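Local coordinates for hypothetical protein PA0094 (Pseudomonas aeruginosa, PDB 1TU1) that forms a homodimer essential for delivering the toxin Tse6 to target cells, acting in the loading of Tse6 onto VgrG1a, at residues Leu13-Pro16 with Asp17-Asp21; Ala51-Ala54 with Asp55-Ala58. One frame throughout, in Å; residues are numbered along the deposited sequence. Where two conformers were deposited one is given.

Interaction 1 of 2, residues Leu13-Pro16 with Asp17-Asp21; sequences LEIP and DAWQD
The indole of Trp19 carries the ring of Pro16 on one face: Pro16 CD stands 3.6 Å from the centroid of the six-membered ring, 12° off its normal, in a CH-pi contact. Pro16 CG lies beside it, 3.6 Å from Trp19 CE2, so that the proline ring also spreads over the bond shared by the two indole rings. Ile15 meets the CE3-CZ3 flank of the six-membered ring obliquely, with CD1 3.7 Å from Trp19 CZ3, its side chain crossing that of the tryptophan at about a right angle. A first torsion of -68° sets Trp19 CG beside its own backbone N and so folds the indole back over the residues that precede the turn. The rings of Trp19 and of Phe40 of the second subunit meet with their planes at about 45°.

Underneath, the backbone closes with Trp19 N donating to Pro16 O at 3.0 Å. Two waters bind the backbone carbonyls. One hydrogen-bonds to Ile15 O at 2.8 Å; the other bridges Trp19 O, at 2.9 Å, and, weakly, Pro16 O. Asp17 hydrogen-bonds through OD1 to Thr4 of strand 3-7. Proline suits the first place because it offers its O to close the turn, while its compact, puckered ring of CH groups suits an aromatic face. Gln20 and Asp21 then join an antiparallel ladder with a strand of the second subunit. This is a type I beta turn from Pro16 to Trp19, leading from the N-terminal hairpin into a sheet that continues across the dimer interface.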
ATOM      1  N   LEU A  13       3.062  11.516   8.049  1.00 22.15           N
ATOM      2  CA  LEU A  13       4.187  12.276   7.517  1.00 22.35           C
ATOM      3  C   LEU A  13       3.713  13.241   6.450  1.00 22.78           C
ATOM      4  O   LEU A  13       2.635  13.061   5.896  1.00 22.20           O
ATOM      5  CB  LEU A  13       5.274  11.370   6.958  1.00 22.30           C
ATOM      6  CG  LEU A  13       5.079  10.686   5.589  1.00 23.34           C
ATOM      7  CD1 LEU A  13       6.376  10.061   5.156  1.00 23.94           C
ATOM      8  CD2 LEU A  13       3.968   9.654   5.674  1.00 24.56           C
ATOM      9  N   GLU A  14       4.517  14.264   6.161  1.00 22.53           N
ATOM     10  CA  GLU A  14       4.184  15.183   5.078  1.00 23.70           C
ATOM     11  C   GLU A  14       4.724  14.643   3.787  1.00 23.76           C
ATOM     12  O   GLU A  14       5.910  14.336   3.698  1.00 23.81           O
ATOM     13  CB  GLU A  14       4.764  16.578   5.339  1.00 23.33           C
ATOM     14  CG  GLU A  14       4.135  17.212   6.561  1.00 26.14           C
ATOM     15  CD  GLU A  14       4.608  18.630   6.819  1.00 30.31           C
ATOM     16  OE1 GLU A  14       5.538  19.125   6.127  1.00 33.16           O
ATOM     17  OE2 GLU A  14       4.067  19.214   7.753  1.00 34.07           O
ATOM     18  N   ILE A  15       3.853  14.526   2.786  1.00 23.71           N
ATOM     19  CA  ILE A  15       4.217  14.058   1.463  1.00 24.72           C
ATOM     20  C   ILE A  15       4.155  15.211   0.417  1.00 26.13           C
ATOM     21  O   ILE A  15       3.123  15.849   0.297  1.00 25.78           O
ATOM     22  CB  ILE A  15       3.264  12.920   1.065  1.00 24.65           C
ATOM     23  CG1 ILE A  15       3.515  11.660   1.957  1.00 22.84           C
ATOM     24  CG2 ILE A  15       3.396  12.585  -0.437  1.00 26.54           C
ATOM     25  CD1 ILE A  15       4.866  10.986   1.716  1.00 22.64           C
ATOM     26  N   PRO A  16       5.226  15.446  -0.344  1.00 28.29           N
ATOM     27  CA  PRO A  16       5.192  16.454  -1.414  1.00 30.33           C
ATOM     28  C   PRO A  16       4.045  16.209  -2.392  1.00 31.73           C
ATOM     29  O   PRO A  16       3.826  15.085  -2.803  1.00 32.56           O
ATOM     30  CB  PRO A  16       6.555  16.306  -2.084  1.00 29.65           C
ATOM     31  CG  PRO A  16       7.420  15.763  -1.052  1.00 29.90           C
ATOM     32  CD  PRO A  16       6.551  14.825  -0.240  1.00 28.59           C
ATOM     33  N   ASP A  17       3.293  17.259  -2.727  1.00 33.75           N
ATOM     34  CA  ASP A  17       2.138  17.152  -3.639  1.00 34.45           C
ATOM     35  C   ASP A  17       2.524  16.639  -5.024  1.00 33.03           C
ATOM     36  O   ASP A  17       1.718  16.047  -5.709  1.00 32.67           O
ATOM     37  CB  ASP A  17       1.424  18.511  -3.791  1.00 36.37           C
ATOM     38  CG  ASP A  17       1.063  19.137  -2.459  1.00 39.73           C
ATOM     39  OD1 ASP A  17       0.639  18.385  -1.548  1.00 46.59           O
ATOM     40  OD2 ASP A  17       1.172  20.364  -2.228  1.00 46.83           O
ATOM     41  N   ALA A  18       3.765  16.854  -5.423  1.00 31.96           N
ATOM     42  CA  ALA A  18       4.237  16.370  -6.708  1.00 30.83           C
ATOM     43  C   ALA A  18       4.381  14.847  -6.754  1.00 29.54           C
ATOM     44  O   ALA A  18       4.430  14.279  -7.835  1.00 28.80           O
ATOM     45  CB  ALA A  18       5.547  17.018  -7.047  1.00 31.57           C
ATOM     46  N   TRP A  19       4.483  14.187  -5.594  1.00 27.20           N
ATOM     47  CA  TRP A  19       4.582  12.716  -5.559  1.00 26.51           C
ATOM     48  C   TRP A  19       3.262  12.054  -5.956  1.00 25.29           C
ATOM     49  O   TRP A  19       2.195  12.496  -5.541  1.00 25.94           O
ATOM     50  CB  TRP A  19       4.974  12.219  -4.160  1.00 25.68           C
ATOM     51  CG  TRP A  19       6.374  12.582  -3.735  1.00 26.34           C
ATOM     52  CD1 TRP A  19       7.233  13.451  -4.344  1.00 25.76           C
ATOM     53  CD2 TRP A  19       7.079  12.063  -2.592  1.00 26.12           C
ATOM     54  NE1 TRP A  19       8.423  13.502  -3.655  1.00 28.33           N
ATOM     55  CE2 TRP A  19       8.354  12.676  -2.566  1.00 26.18           C
ATOM     56  CE3 TRP A  19       6.756  11.158  -1.584  1.00 24.45           C
ATOM     57  CZ2 TRP A  19       9.311  12.397  -1.587  1.00 23.51           C
ATOM     58  CZ3 TRP A  19       7.727  10.891  -0.580  1.00 22.97           C
ATOM     59  CH2 TRP A  19       8.979  11.511  -0.608  1.00 23.18           C
ATOM     60  N   GLN A  20       3.347  10.962  -6.705  1.00 24.54           N
ATOM     61  CA  GLN A  20       2.171  10.252  -7.168  1.00 25.11           C
ATOM     62  C   GLN A  20       1.927   9.031  -6.276  1.00 24.02           C
ATOM     63  O   GLN A  20       2.773   8.172  -6.154  1.00 22.38           O
ATOM     64  CB  GLN A  20       2.370   9.818  -8.620  0.52 25.64           C
ATOM     65  CG  GLN A  20       1.289   8.928  -9.177  0.52 27.14           C
ATOM     66  CD  GLN A  20       1.636   8.388 -10.545  0.52 30.64           C
ATOM     67  OE1 GLN A  20       2.179   9.115 -11.378  0.52 36.21           O
ATOM     68  NE2 GLN A  20       1.330   7.119 -10.783  0.52 29.91           N
ATOM     69  N   ASP A  21       0.750   8.980  -5.679  1.00 23.30           N
ATOM     70  CA  ASP A  21       0.381   7.930  -4.726  1.00 23.49           C
ATOM     71  C   ASP A  21      -0.123   6.675  -5.410  1.00 23.48           C
ATOM     72  O   ASP A  21      -1.055   6.744  -6.186  1.00 24.42           O
ATOM     73  CB  ASP A  21      -0.687   8.490  -3.794  1.00 23.54           C
ATOM     74  CG  ASP A  21      -1.168   7.491  -2.774  1.00 23.10           C
ATOM     75  OD1 ASP A  21      -0.476   6.487  -2.499  1.00 23.36           O
ATOM     76  OD2 ASP A  21      -2.256   7.663  -2.198  1.00 23.50           O
TER
HETATM   77  O   HOH W   1       0.652  15.096  -0.781  1.00 40.92           O
HETATM   78  O   HOH W   2       0.868  13.584  -3.192  1.00 39.36           O

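Interaction 2 of 2, residues Ala51-Ala54 with Asp55-Ala58; sequences APFA and DYVA
Val57 places its CG2 methyl over one face of the Phe53 ring, i to i+4 in the first turn of helix 53-67, with Pro52 as the N-cap residue. This CH-pi contact measures 3.8 Å from CG2 to the ring centroid, the methyl being offset toward the rim. The ring of Tyr56 comes to Phe53 obliquely, its CD2 3.9 Å from Phe53 CE1. A first torsion of -174° puts Phe53 CG anti to its backbone N and swings the ring along the helix toward both partners.

Behind the side chains runs a series of i to i+4 hydrogen bonds: Val57 N to Phe53 O and Ala58 N to Ala54 O, both 3.0 Å. Small alanines suit the exposed side, whereas Phe53, Tyr56 and Val57 face the six-stranded sheet, touching Phe106 (Phe53 and Tyr56) and Val87 (Val57). Tyr56 fits a place that is buried yet has a polar partner, since its OH hydrogen-bonds to Asp45. Proline is tolerated at the N-cap, since the helical bonding does not use that residue's backbone N-H; its carbonyl accepts the first bond of the series. Tyr56 N donates to Pro52 O at 3.1 Å, with an N-H...O angle of 160°.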
ATOM      1  N   ALA A  51     -14.484  14.273 -14.611  1.00 33.34           N
ATOM      2  CA  ALA A  51     -15.576  13.488 -15.182  1.00 31.36           C
ATOM      3  C   ALA A  51     -16.610  13.089 -14.117  1.00 29.46           C
ATOM      4  O   ALA A  51     -16.252  12.867 -12.937  1.00 27.64           O
ATOM      5  CB  ALA A  51     -15.052  12.274 -15.858  1.00 31.90           C
ATOM      6  N   PRO A  52     -17.878  13.002 -14.524  1.00 26.26           N
ATOM      7  CA  PRO A  52     -18.914  12.480 -13.637  1.00 25.93           C
ATOM      8  C   PRO A  52     -18.510  11.091 -13.148  1.00 25.42           C
ATOM      9  O   PRO A  52     -17.976  10.319 -13.935  1.00 25.46           O
ATOM     10  CB  PRO A  52     -20.151  12.386 -14.542  1.00 25.70           C
ATOM     11  CG  PRO A  52     -19.930  13.398 -15.609  1.00 25.85           C
ATOM     12  CD  PRO A  52     -18.428  13.413 -15.835  1.00 26.80           C
ATOM     13  N   PHE A  53     -18.769  10.803 -11.885  1.00 25.27           N
ATOM     14  CA  PHE A  53     -18.462   9.507 -11.286  1.00 24.86           C
ATOM     15  C   PHE A  53     -19.125   8.350 -12.034  1.00 26.22           C
ATOM     16  O   PHE A  53     -18.535   7.267 -12.141  1.00 25.72           O
ATOM     17  CB  PHE A  53     -18.890   9.496  -9.840  1.00 24.55           C
ATOM     18  CG  PHE A  53     -18.492   8.236  -9.094  1.00 24.53           C
ATOM     19  CD1 PHE A  53     -17.163   7.827  -9.039  1.00 24.24           C
ATOM     20  CD2 PHE A  53     -19.460   7.451  -8.477  1.00 23.82           C
ATOM     21  CE1 PHE A  53     -16.812   6.630  -8.361  1.00 21.95           C
ATOM     22  CE2 PHE A  53     -19.102   6.272  -7.790  1.00 22.78           C
ATOM     23  CZ  PHE A  53     -17.772   5.893  -7.734  1.00 22.90           C
ATOM     24  N   ALA A  54     -20.346   8.569 -12.541  1.00 26.59           N
ATOM     25  CA  ALA A  54     -21.049   7.553 -13.320  1.00 26.75           C
ATOM     26  C   ALA A  54     -20.295   7.175 -14.558  1.00 26.83           C
ATOM     27  O   ALA A  54     -20.242   5.987 -14.891  1.00 28.20           O
ATOM     28  CB  ALA A  54     -22.465   8.016 -13.685  1.00 27.77           C
ATOM     29  N   ASP A  55     -19.711   8.157 -15.244  1.00 26.12           N
ATOM     30  CA  ASP A  55     -18.896   7.906 -16.425  1.00 26.79           C
ATOM     31  C   ASP A  55     -17.597   7.177 -16.064  1.00 26.81           C
ATOM     32  O   ASP A  55     -17.140   6.306 -16.814  1.00 26.60           O
ATOM     33  CB  ASP A  55     -18.505   9.198 -17.129  1.00 27.00           C
ATOM     34  CG  ASP A  55     -19.695   9.926 -17.774  1.00 29.23           C
ATOM     35  OD1 ASP A  55     -20.851   9.423 -17.716  1.00 29.91           O
ATOM     36  OD2 ASP A  55     -19.521  11.036 -18.316  1.00 31.18           O
ATOM     37  N   TYR A  56     -16.989   7.559 -14.944  1.00 26.05           N
ATOM     38  CA  TYR A  56     -15.775   6.873 -14.465  1.00 25.76           C
ATOM     39  C   TYR A  56     -16.067   5.384 -14.255  1.00 25.89           C
ATOM     40  O   TYR A  56     -15.322   4.533 -14.739  1.00 25.40           O
ATOM     41  CB  TYR A  56     -15.216   7.523 -13.165  1.00 25.64           C
ATOM     42  CG  TYR A  56     -14.235   6.595 -12.475  1.00 24.25           C
ATOM     43  CD1 TYR A  56     -12.892   6.584 -12.831  1.00 25.75           C
ATOM     44  CD2 TYR A  56     -14.670   5.688 -11.523  1.00 23.73           C
ATOM     45  CE1 TYR A  56     -11.995   5.677 -12.235  1.00 24.92           C
ATOM     46  CE2 TYR A  56     -13.800   4.791 -10.919  1.00 22.70           C
ATOM     47  CZ  TYR A  56     -12.471   4.785 -11.277  1.00 23.98           C
ATOM     48  OH  TYR A  56     -11.627   3.888 -10.684  1.00 24.51           O
ATOM     49  N   VAL A  57     -17.162   5.072 -13.561  1.00 26.82           N
ATOM     50  CA  VAL A  57     -17.533   3.693 -13.282  1.00 28.10           C
ATOM     51  C   VAL A  57     -17.845   2.935 -14.586  1.00 29.19           C
ATOM     52  O   VAL A  57     -17.448   1.766 -14.750  1.00 27.76           O
ATOM     53  CB  VAL A  57     -18.693   3.589 -12.270  1.00 28.56           C
ATOM     54  CG1 VAL A  57     -19.128   2.149 -12.084  1.00 29.42           C
ATOM     55  CG2 VAL A  57     -18.287   4.168 -10.910  1.00 27.43           C
ATOM     56  N   ALA A  58     -18.504   3.617 -15.533  1.00 29.05           N
ATOM     57  CA  ALA A  58     -18.831   2.997 -16.812  1.00 29.08           C
ATOM     58  C   ALA A  58     -17.546   2.609 -17.520  1.00 29.30           C
ATOM     59  O   ALA A  58     -17.490   1.541 -18.133  1.00 29.78           O
ATOM     60  CB  ALA A  58     -19.683   3.931 -17.694  1.00 28.79           C
TER

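Interactions 1 and 2 follow one another along the chain, their centres about 26 Å apart and their nearest atoms about 12 Å apart, without touching. Each holds a proline and an aromatic ring in one local stretch, but only in 13-21 do the two pack together. There one backbone bond closes a turn, and the second subunit packs on the same residues. In 51-58 the proline starts a helix, a valine methyl takes the aromatic face, and repeated i to i+4 bonds carry the backbone. Interaction 1 is mainly buried at the dimer interface; interaction 2 is partly buried, with Tyr56 and Val57 against the sheet and Ala54, Asp55 and Ala58 at the surface, and meets no other chain of the assembly.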